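Local coordinates for Exo-poly-alpha-D-galacturonosidase (Thermotoga maritima, PDB 3JUR), which probably hydrolyses polygalacturonate, the backbone of pectin, as an exo-acting enzyme of glycoside hydrolase family 28, at residues P158-L167 / R180-R189; Y369-F377 / L395-L404. One frame throughout, in Å; residues are numbered along the deposited sequence.

Interaction 1 (P158-L167 / R180-R189); sequences PNQQEDVKKL and RVFGKGHYLR
Pro158 lays its CB over one face of the Tyr187 ring. CB is 3.6 Å from the centroid of that ring and 17° off its normal, a CH-pi contact. Further along, the first turn of the helix lowers Asp163 into the hollow of the loop 180-189. Its CG stands beside the backbone N (chi1 -71°), which turns the carboxylate toward the loop. OD1 of Asp163 takes Tyr187 N at 3.0 Å. OD2 of Asp163 takes His186 ND1 at a short 2.5 Å; OD2 lies near the imidazole plane, ND1 above the carboxylate plane. The same OD2 lies at the edge of Phe182. Leu188 is the loop's answering bump: its CD2 fits between Asp163 CB (3.7 Å) and Val164 CG2 (3.8 Å). Leu167 CD1 reaches Phe182 CE2 at 3.9 Å. At the other end Arg189 NH2 gives a straight bond to Gln160 OE1 (3.0 Å, 168°), and a water joins that OE1 to Arg189 NE. Arg189 NH1 also bonds to Pro236 O. The contact is a side excursion from the beta-helix. Val164, Leu167 and Leu188 rest on Phe105 of strand 103-105, Phe182 and Leu188 on Leu110 of strand 108-112, and the loop then enters strand 193-196.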
loop_
_atom_site.group_PDB
_atom_site.type_symbol
_atom_site.label_atom_id
_atom_site.label_comp_id
_atom_site.label_asym_id
_atom_site.label_seq_id
_atom_site.Cartn_x
_atom_site.Cartn_y
_atom_site.Cartn_z
ATOM N N PRO D 158 -49.502 22.564 12.716
ATOM C CA PRO D 158 -48.579 22.592 13.856
ATOM C C PRO D 158 -47.435 21.576 13.802
ATOM O O PRO D 158 -47.512 20.572 13.088
ATOM C CB PRO D 158 -49.484 22.265 15.047
ATOM C CG PRO D 158 -50.747 21.709 14.449
ATOM C CD PRO D 158 -50.899 22.418 13.160
ATOM N N ASN D 159 -46.385 21.863 14.568
ATOM C CA ASN D 159 -45.272 20.944 14.777
ATOM C C ASN D 159 -44.607 21.179 16.134
ATOM O O ASN D 159 -45.022 22.069 16.889
ATOM C CB ASN D 159 -44.262 21.018 13.622
ATOM C CG ASN D 159 -43.700 22.408 13.418
ATOM O OD1 ASN D 159 -43.009 22.946 14.279
ATOM N ND2 ASN D 159 -43.984 22.992 12.263
ATOM N N GLN D 160 -43.575 20.385 16.426
ATOM C CA GLN D 160 -42.908 20.370 17.729
ATOM C C GLN D 160 -42.051 21.603 18.049
ATOM O O GLN D 160 -41.755 21.855 19.219
ATOM C CB GLN D 160 -42.037 19.109 17.859
ATOM C CG GLN D 160 -40.943 18.989 16.804
ATOM C CD GLN D 160 -40.028 17.803 17.031
ATOM O OE1 GLN D 160 -40.481 16.657 17.133
ATOM N NE2 GLN D 160 -38.725 18.069 17.102
ATOM N N GLN D 161 -41.662 22.357 17.020
ATOM C CA GLN D 161 -40.653 23.429 17.149
ATOM C C GLN D 161 -40.861 24.457 18.273
ATOM O O GLN D 161 -39.911 24.783 18.991
ATOM C CB GLN D 161 -40.422 24.128 15.804
ATOM C CG GLN D 161 -39.577 23.291 14.832
ATOM C CD GLN D 161 -39.658 23.786 13.398
ATOM O OE1 GLN D 161 -39.545 24.983 13.131
ATOM N NE2 GLN D 161 -39.851 22.859 12.466
ATOM N N GLU D 162 -42.083 24.962 18.429
ATOM C CA GLU D 162 -42.370 25.913 19.506
ATOM C C GLU D 162 -42.282 25.278 20.893
ATOM O O GLU D 162 -41.741 25.878 21.822
ATOM C CB GLU D 162 -43.726 26.606 19.301
ATOM C CG GLU D 162 -43.744 27.592 18.143
ATOM C CD GLU D 162 -42.637 28.629 18.248
ATOM O OE1 GLU D 162 -42.826 29.640 18.962
ATOM O OE2 GLU D 162 -41.578 28.434 17.609
ATOM N N ASP D 163 -42.803 24.061 21.020
ATOM C CA ASP D 163 -42.755 23.326 22.281
ATOM C C ASP D 163 -41.335 22.936 22.695
ATOM O O ASP D 163 -41.000 22.996 23.878
ATOM C CB ASP D 163 -43.670 22.102 22.218
ATOM C CG ASP D 163 -45.139 22.478 22.237
ATOM O OD1 ASP D 163 -45.896 21.988 21.373
ATOM O OD2 ASP D 163 -45.534 23.279 23.110
ATOM N N VAL D 164 -40.509 22.541 21.722
ATOM C CA VAL D 164 -39.089 22.258 21.965
ATOM C C VAL D 164 -38.388 23.512 22.483
ATOM O O VAL D 164 -37.629 23.450 23.455
ATOM C CB VAL D 164 -38.369 21.710 20.696
ATOM C CG1 VAL D 164 -36.867 21.559 20.934
ATOM C CG2 VAL D 164 -38.969 20.376 20.266
ATOM N N LYS D 165 -38.669 24.644 21.838
ATOM C CA LYS D 165 -38.145 25.946 22.234
ATOM C C LYS D 165 -38.549 26.286 23.670
ATOM O O LYS D 165 -37.703 26.667 24.480
ATOM C CB LYS D 165 -38.639 27.017 21.256
ATOM C CG LYS D 165 -38.170 28.431 21.537
ATOM C CD LYS D 165 -38.823 29.405 20.568
ATOM C CE LYS D 165 -38.528 30.856 20.927
ATOM N NZ LYS D 165 -37.105 31.196 20.668
ATOM N N LYS D 166 -39.838 26.123 23.977
ATOM C CA LYS D 166 -40.376 26.394 25.317
ATOM C C LYS D 166 -39.781 25.481 26.388
ATOM O O LYS D 166 -39.390 25.950 27.458
ATOM C CB LYS D 166 -41.906 26.290 25.331
ATOM C CG LYS D 166 -42.619 27.485 24.703
ATOM C CD LYS D 166 -44.105 27.547 25.071
ATOM C CE LYS D 166 -44.932 26.466 24.371
ATOM N NZ LYS D 166 -46.391 26.656 24.642
ATOM N N LEU D 167 -39.713 24.184 26.088
ATOM C CA LEU D 167 -39.140 23.190 26.999
ATOM C C LEU D 167 -37.688 23.506 27.387
ATOM O O LEU D 167 -37.313 23.374 28.556
ATOM C CB LEU D 167 -39.255 21.777 26.403
ATOM C CG LEU D 167 -38.717 20.587 27.210
ATOM C CD1 LEU D 167 -39.458 20.417 28.529
ATOM C CD2 LEU D 167 -38.780 19.303 26.398
ATOM N N ARG D 180 -43.637 21.485 34.121
ATOM C CA ARG D 180 -43.377 21.376 32.690
ATOM C C ARG D 180 -44.408 20.445 32.064
ATOM O O ARG D 180 -44.101 19.300 31.716
ATOM C CB ARG D 180 -41.963 20.848 32.434
ATOM C CG ARG D 180 -40.855 21.684 33.036
ATOM C CD ARG D 180 -39.502 21.097 32.682
ATOM N NE ARG D 180 -38.450 21.572 33.574
ATOM C CZ ARG D 180 -37.258 20.996 33.703
ATOM N NH1 ARG D 180 -36.955 19.909 32.998
ATOM N NH2 ARG D 180 -36.364 21.504 34.541
ATOM N N VAL D 181 -45.630 20.947 31.922
ATOM C CA VAL D 181 -46.756 20.128 31.479
ATOM C C VAL D 181 -47.084 20.396 30.013
ATOM O O VAL D 181 -47.371 21.531 29.627
ATOM C CB VAL D 181 -48.011 20.355 32.370
ATOM C CG1 VAL D 181 -49.180 19.473 31.920
ATOM C CG2 VAL D 181 -47.679 20.094 33.834
ATOM N N PHE D 182 -47.039 19.341 29.205
ATOM C CA PHE D 182 -47.356 19.443 27.782
ATOM C C PHE D 182 -48.567 18.571 27.441
ATOM O O PHE D 182 -49.660 18.824 27.943
ATOM C CB PHE D 182 -46.111 19.145 26.923
ATOM C CG PHE D 182 -45.038 20.196 27.046
ATOM C CD1 PHE D 182 -44.908 21.191 26.083
ATOM C CD2 PHE D 182 -44.189 20.224 28.150
ATOM C CE1 PHE D 182 -43.936 22.185 26.207
ATOM C CE2 PHE D 182 -43.218 21.215 28.282
ATOM C CZ PHE D 182 -43.090 22.196 27.307
ATOM N N GLY D 183 -48.388 17.552 26.607
ATOM C CA GLY D 183 -49.506 16.698 26.216
ATOM C C GLY D 183 -50.492 17.413 25.312
ATOM O O GLY D 183 -50.105 17.938 24.265
ATOM N N LYS D 184 -51.759 17.435 25.736
ATOM C CA LYS D 184 -52.877 18.004 24.969
ATOM C C LYS D 184 -52.617 19.458 24.571
ATOM O O LYS D 184 -52.310 20.303 25.420
ATOM C CB LYS D 184 -54.182 17.897 25.778
ATOM C CG LYS D 184 -55.470 18.032 24.973
ATOM C CD LYS D 184 -56.677 18.154 25.907
ATOM C CE LYS D 184 -57.984 17.757 25.230
ATOM N NZ LYS D 184 -58.514 18.772 24.279
ATOM N N GLY D 185 -52.742 19.735 23.275
ATOM C CA GLY D 185 -52.492 21.073 22.731
ATOM C C GLY D 185 -51.024 21.322 22.409
ATOM O O GLY D 185 -50.653 22.414 21.979
ATOM N N HIS D 186 -50.193 20.309 22.627
ATOM C CA HIS D 186 -48.760 20.392 22.339
ATOM C C HIS D 186 -48.323 19.220 21.475
ATOM O O HIS D 186 -49.027 18.212 21.385
ATOM C CB HIS D 186 -47.952 20.482 23.636
ATOM C CG HIS D 186 -48.330 21.659 24.476
ATOM N ND1 HIS D 186 -47.708 22.884 24.365
ATOM C CD2 HIS D 186 -49.306 21.815 25.402
ATOM C CE1 HIS D 186 -48.270 23.739 25.202
ATOM N NE2 HIS D 186 -49.240 23.114 25.845
ATOM N N TYR D 187 -47.164 19.358 20.835
ATOM C CA TYR D 187 -46.803 18.464 19.735
ATOM C C TYR D 187 -45.461 17.754 19.913
ATOM O O TYR D 187 -44.651 17.669 18.982
ATOM C CB TYR D 187 -46.912 19.217 18.399
ATOM C CG TYR D 187 -48.310 19.756 18.166
ATOM C CD1 TYR D 187 -49.264 19.002 17.486
ATOM C CD2 TYR D 187 -48.690 21.013 18.657
ATOM C CE1 TYR D 187 -50.560 19.487 17.289
ATOM C CE2 TYR D 187 -49.975 21.500 18.469
ATOM C CZ TYR D 187 -50.903 20.734 17.784
ATOM O OH TYR D 187 -52.169 21.216 17.588
ATOM N N LEU D 188 -45.250 17.235 21.120
ATOM C CA LEU D 188 -44.068 16.442 21.441
ATOM C C LEU D 188 -44.433 14.957 21.505
ATOM O O LEU D 188 -45.141 14.522 22.426
ATOM C CB LEU D 188 -43.455 16.909 22.767
ATOM C CG LEU D 188 -43.121 18.404 22.911
ATOM C CD1 LEU D 188 -42.729 18.729 24.347
ATOM C CD2 LEU D 188 -42.017 18.827 21.937
ATOM N N ARG D 189 -43.963 14.197 20.515
ATOM C CA ARG D 189 -44.182 12.743 20.445
ATOM C C ARG D 189 -43.600 12.005 21.653
ATOM O O ARG D 189 -42.610 12.446 22.231
ATOM C CB ARG D 189 -43.553 12.163 19.180
ATOM C CG ARG D 189 -44.236 12.545 17.878
ATOM C CD ARG D 189 -43.286 12.262 16.723
ATOM N NE ARG D 189 -42.151 13.184 16.712
ATOM C CZ ARG D 189 -40.957 12.912 16.184
ATOM N NH1 ARG D 189 -40.708 11.730 15.624
ATOM N NH2 ARG D 189 -40.001 13.827 16.225
HETATM O O HOH W 1 -42.659 15.618 18.257
#

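Interaction 2 (Y369-F377 / L395-L404)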
loop_
_atom_site.group_PDB
_atom_site.type_symbol
_atom_site.label_atom_id
_atom_site.label_comp_id
_atom_site.label_asym_id
_atom_site.label_seq_id
_atom_site.Cartn_x
_atom_site.Cartn_y
_atom_site.Cartn_z
ATOM N N TYR D 369 -20.224 25.951 28.342
ATOM C CA TYR D 369 -19.955 24.639 28.937
ATOM C C TYR D 369 -19.213 23.709 27.979
ATOM O O TYR D 369 -19.821 22.900 27.277
ATOM C CB TYR D 369 -21.254 24.012 29.457
ATOM C CG TYR D 369 -22.038 24.932 30.372
ATOM C CD1 TYR D 369 -21.783 24.973 31.743
ATOM C CD2 TYR D 369 -23.023 25.780 29.859
ATOM C CE1 TYR D 369 -22.500 25.842 32.587
ATOM C CE2 TYR D 369 -23.738 26.637 30.684
ATOM C CZ TYR D 369 -23.475 26.666 32.043
ATOM O OH TYR D 369 -24.194 27.520 32.847
ATOM N N LEU D 370 -17.886 23.842 27.964
ATOM C CA LEU D 370 -17.025 23.094 27.052
ATOM C C LEU D 370 -16.999 21.605 27.419
ATOM O O LEU D 370 -16.691 21.254 28.555
ATOM C CB LEU D 370 -15.606 23.687 27.028
ATOM C CG LEU D 370 -15.419 25.125 26.514
ATOM C CD1 LEU D 370 -14.093 25.725 26.987
ATOM C CD2 LEU D 370 -15.548 25.214 24.989
ATOM N N PRO D 371 -17.354 20.728 26.463
ATOM C CA PRO D 371 -17.390 19.288 26.743
ATOM C C PRO D 371 -16.001 18.651 26.746
ATOM O O PRO D 371 -15.137 19.026 25.948
ATOM C CB PRO D 371 -18.236 18.726 25.599
ATOM C CG PRO D 371 -18.091 19.702 24.493
ATOM C CD PRO D 371 -17.815 21.044 25.095
ATOM N N VAL D 372 -15.792 17.700 27.647
ATOM C CA VAL D 372 -14.546 16.951 27.675
ATOM C C VAL D 372 -14.724 15.759 26.739
ATOM O O VAL D 372 -15.589 14.919 26.973
ATOM C CB VAL D 372 -14.190 16.474 29.111
ATOM C CG1 VAL D 372 -12.904 15.644 29.100
ATOM C CG2 VAL D 372 -14.056 17.664 30.071
ATOM N N VAL D 373 -13.940 15.712 25.662
ATOM C CA VAL D 373 -14.009 14.599 24.701
ATOM C C VAL D 373 -12.611 14.020 24.540
ATOM O O VAL D 373 -11.730 14.639 23.919
ATOM C CB VAL D 373 -14.604 15.020 23.321
ATOM C CG1 VAL D 373 -14.737 13.815 22.394
ATOM C CG2 VAL D 373 -15.979 15.694 23.495
ATOM N N ARG D 374 -12.404 12.846 25.139
ATOM C CA ARG D 374 -11.091 12.191 25.152
ATOM C C ARG D 374 -11.158 10.672 25.300
ATOM O O ARG D 374 -12.205 10.113 25.655
ATOM C CB ARG D 374 -10.177 12.797 26.226
ATOM C CG ARG D 374 -10.904 13.367 27.424
ATOM C CD ARG D 374 -10.834 12.516 28.676
ATOM N NE ARG D 374 -9.701 12.889 29.521
ATOM C CZ ARG D 374 -9.727 12.971 30.850
ATOM N NH1 ARG D 374 -10.836 12.723 31.533
ATOM N NH2 ARG D 374 -8.629 13.315 31.504
ATOM N N SER D 375 -10.033 10.016 25.014
ATOM C CA SER D 375 -9.864 8.571 25.219
ATOM C C SER D 375 -10.889 7.722 24.474
ATOM O O SER D 375 -11.706 7.016 25.080
ATOM C CB SER D 375 -9.846 8.245 26.716
ATOM O OG SER D 375 -8.815 8.988 27.330
ATOM N N VAL D 376 -10.851 7.826 23.148
ATOM C CA VAL D 376 -11.688 7.021 22.274
ATOM C C VAL D 376 -10.754 6.077 21.525
ATOM O O VAL D 376 -9.738 6.508 20.953
ATOM C CB VAL D 376 -12.516 7.894 21.283
ATOM C CG1 VAL D 376 -13.446 7.021 20.421
ATOM C CG2 VAL D 376 -13.333 8.950 22.038
ATOM N N PHE D 377 -11.089 4.790 21.557
ATOM C CA PHE D 377 -10.217 3.745 21.039
ATOM C C PHE D 377 -10.935 2.886 20.006
ATOM O O PHE D 377 -11.979 2.277 20.286
ATOM C CB PHE D 377 -9.656 2.894 22.194
ATOM C CG PHE D 377 -9.045 3.714 23.298
ATOM C CD1 PHE D 377 -7.750 4.212 23.180
ATOM C CD2 PHE D 377 -9.777 4.020 24.443
ATOM C CE1 PHE D 377 -7.187 5.000 24.195
ATOM C CE2 PHE D 377 -9.225 4.801 25.465
ATOM C CZ PHE D 377 -7.926 5.292 25.336
ATOM N N LEU D 395 -12.702 22.131 19.252
ATOM C CA LEU D 395 -12.762 23.598 19.313
ATOM C C LEU D 395 -11.388 24.168 19.647
ATOM O O LEU D 395 -10.569 23.486 20.255
ATOM C CB LEU D 395 -13.814 24.053 20.337
ATOM C CG LEU D 395 -15.200 23.398 20.218
ATOM C CD1 LEU D 395 -16.017 23.576 21.498
ATOM C CD2 LEU D 395 -15.958 23.919 18.997
ATOM N N GLU D 396 -11.139 25.410 19.232
ATOM C CA GLU D 396 -9.873 26.104 19.491
ATOM C C GLU D 396 -9.461 26.095 20.980
ATOM O O GLU D 396 -8.286 25.909 21.309
ATOM C CB GLU D 396 -9.938 27.539 18.935
ATOM C CG GLU D 396 -8.723 28.397 19.241
ATOM C CD GLU D 396 -8.457 29.487 18.200
ATOM O OE1 GLU D 396 -9.374 29.832 17.408
ATOM O OE2 GLU D 396 -7.314 30.001 18.183
ATOM N N ASN D 397 -10.434 26.279 21.867
ATOM C CA ASN D 397 -10.216 26.192 23.313
ATOM C C ASN D 397 -10.627 24.839 23.942
ATOM O O ASN D 397 -10.795 24.738 25.159
ATOM C CB ASN D 397 -10.957 27.345 24.009
ATOM C CG ASN D 397 -12.457 27.334 23.731
ATOM O OD1 ASN D 397 -12.966 26.513 22.950
ATOM N ND2 ASN D 397 -13.172 28.245 24.371
ATOM N N ASP D 398 -10.786 23.807 23.117
ATOM C CA ASP D 398 -11.234 22.496 23.588
ATOM C C ASP D 398 -10.918 21.426 22.533
ATOM O O ASP D 398 -11.788 21.000 21.779
ATOM C CB ASP D 398 -12.740 22.538 23.919
ATOM C CG ASP D 398 -13.238 21.284 24.619
ATOM O OD1 ASP D 398 -12.424 20.444 25.070
ATOM O OD2 ASP D 398 -14.475 21.138 24.721
ATOM N N TYR D 399 -9.656 21.021 22.469
ATOM C CA TYR D 399 -9.228 19.965 21.561
ATOM C C TYR D 399 -9.883 18.630 21.899
ATOM O O TYR D 399 -10.090 18.324 23.073
ATOM C CB TYR D 399 -7.714 19.781 21.649
ATOM C CG TYR D 399 -6.884 20.617 20.691
ATOM C CD1 TYR D 399 -7.074 21.997 20.576
ATOM C CD2 TYR D 399 -5.875 20.030 19.937
ATOM C CE1 TYR D 399 -6.287 22.765 19.709
ATOM C CE2 TYR D 399 -5.083 20.793 19.068
ATOM C CZ TYR D 399 -5.299 22.149 18.962
ATOM O OH TYR D 399 -4.527 22.889 18.105
ATOM N N VAL D 400 -10.194 17.848 20.865
ATOM C CA VAL D 400 -10.447 16.414 21.009
ATOM C C VAL D 400 -9.097 15.743 21.343
ATOM O O VAL D 400 -8.092 15.959 20.647
ATOM C CB VAL D 400 -11.060 15.824 19.717
ATOM C CG1 VAL D 400 -11.355 14.334 19.867
ATOM C CG2 VAL D 400 -12.353 16.538 19.362
ATOM N N LYS D 401 -9.061 14.973 22.427
ATOM C CA LYS D 401 -7.798 14.431 22.931
ATOM C C LYS D 401 -7.778 12.914 22.942
ATOM O O LYS D 401 -8.822 12.268 23.117
ATOM C CB LYS D 401 -7.511 14.946 24.349
ATOM C CG LYS D 401 -7.289 16.451 24.453
ATOM C CD LYS D 401 -7.549 16.926 25.880
ATOM C CE LYS D 401 -7.367 18.443 26.048
ATOM N NZ LYS D 401 -8.534 19.235 25.546
ATOM N N ASP D 402 -6.578 12.354 22.768
ATOM C CA ASP D 402 -6.331 10.922 22.987
ATOM C C ASP D 402 -7.261 10.009 22.175
ATOM O O ASP D 402 -7.940 9.133 22.718
ATOM C CB ASP D 402 -6.411 10.604 24.496
ATOM C CG ASP D 402 -5.862 9.227 24.844
ATOM O OD1 ASP D 402 -4.880 8.773 24.201
ATOM O OD2 ASP D 402 -6.414 8.595 25.777
ATOM N N ILE D 403 -7.290 10.226 20.866
ATOM C CA ILE D 403 -8.009 9.345 19.965
ATOM C C ILE D 403 -6.990 8.404 19.346
ATOM O O ILE D 403 -5.998 8.856 18.757
ATOM C CB ILE D 403 -8.779 10.112 18.842
ATOM C CG1 ILE D 403 -9.599 11.281 19.410
ATOM C CG2 ILE D 403 -9.656 9.146 18.036
ATOM C CD1 ILE D 403 -10.678 10.903 20.456
ATOM N N LEU D 404 -7.230 7.102 19.490
ATOM C CA LEU D 404 -6.321 6.083 18.970
ATOM C C LEU D 404 -7.058 5.091 18.077
ATOM O O LEU D 404 -8.078 4.507 18.479
ATOM C CB LEU D 404 -5.589 5.361 20.115
ATOM C CG LEU D 404 -4.536 4.302 19.753
ATOM C CD1 LEU D 404 -3.355 4.917 19.013
ATOM C CD2 LEU D 404 -4.051 3.539 20.997
HETATM O O HOH W 2 -11.958 17.736 25.069
#
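Leu370 packs on the turn 395-398, which precedes strand 400-404; the two segments belong to adjacent coils of the right-handed parallel beta-helix of this family. Its CD2 touches Leu395 CD1 at 3.9 Å and Asn397 OD1 at 3.5 Å. Pro371 follows, with its ring carbons against the Asp398 carboxylate. The strands 372-377 and 400-404 then run side by side, their axes 4.6 Å apart at closest approach and 7° from parallel. Val373 N-H donates a hydrogen bond to a water that also lies within hydrogen-bonding distance of Asp398 OD1 and Tyr399 O. Val373 O accepts from Lys401 N at 3.1 Å. Arg374 sets its CB beside that of Lys401, while its guanidinium turns away to a salt bridge with Glu339. Ser375 and Asp402 both have left-handed backbone angles, consistent with a matching bend in the two coils. Ser375 OG donates to the anti lone pair of Asp402 OD2 at 2.9 Å. The Asp402 CG is anti to its own N (chi1 -167°), which carries the carboxylate across to the serine. With an alanine at Asp402, the Ser375 hydroxyl would probably lose this acceptor and be free to turn. Val376 and Ile403 lie alongside each other, pointing the same way, with Val376 CB 3.6 Å from Ile403 CD1. Val376 O accepts from Leu404 N at 3.0 Å, with an N-H...O angle of 172°. Ile403 also touches Ile358 and Ile392 in the buried interior. Phe377 points to the other face, stacks on Phe342, and brings CD1 to 3.9 Å from Leu404 CB.

How the interactions relate
The two contacts follow one another along the chain and do not touch. Their centres are about 34 Å apart and their nearest atoms about 14 Å. Interaction 2 belongs to the beta-helix itself and pairs strands of neighbouring coils: Val376 and Ile403 face the buried interior, Leu370 and Arg374 are exposed. Interaction 1 lies beside the coils and fits a helix to an irregular loop: Asp163 and Leu188 are buried, the Pro158 end is at the surface. The chemistry follows this difference. In 369-377 / 395-404 backbone bonds do most of the joining, and apolar side chains stack from coil to coil. In 158-167 / 180-189 every direct hydrogen bond between the segments uses a side chain.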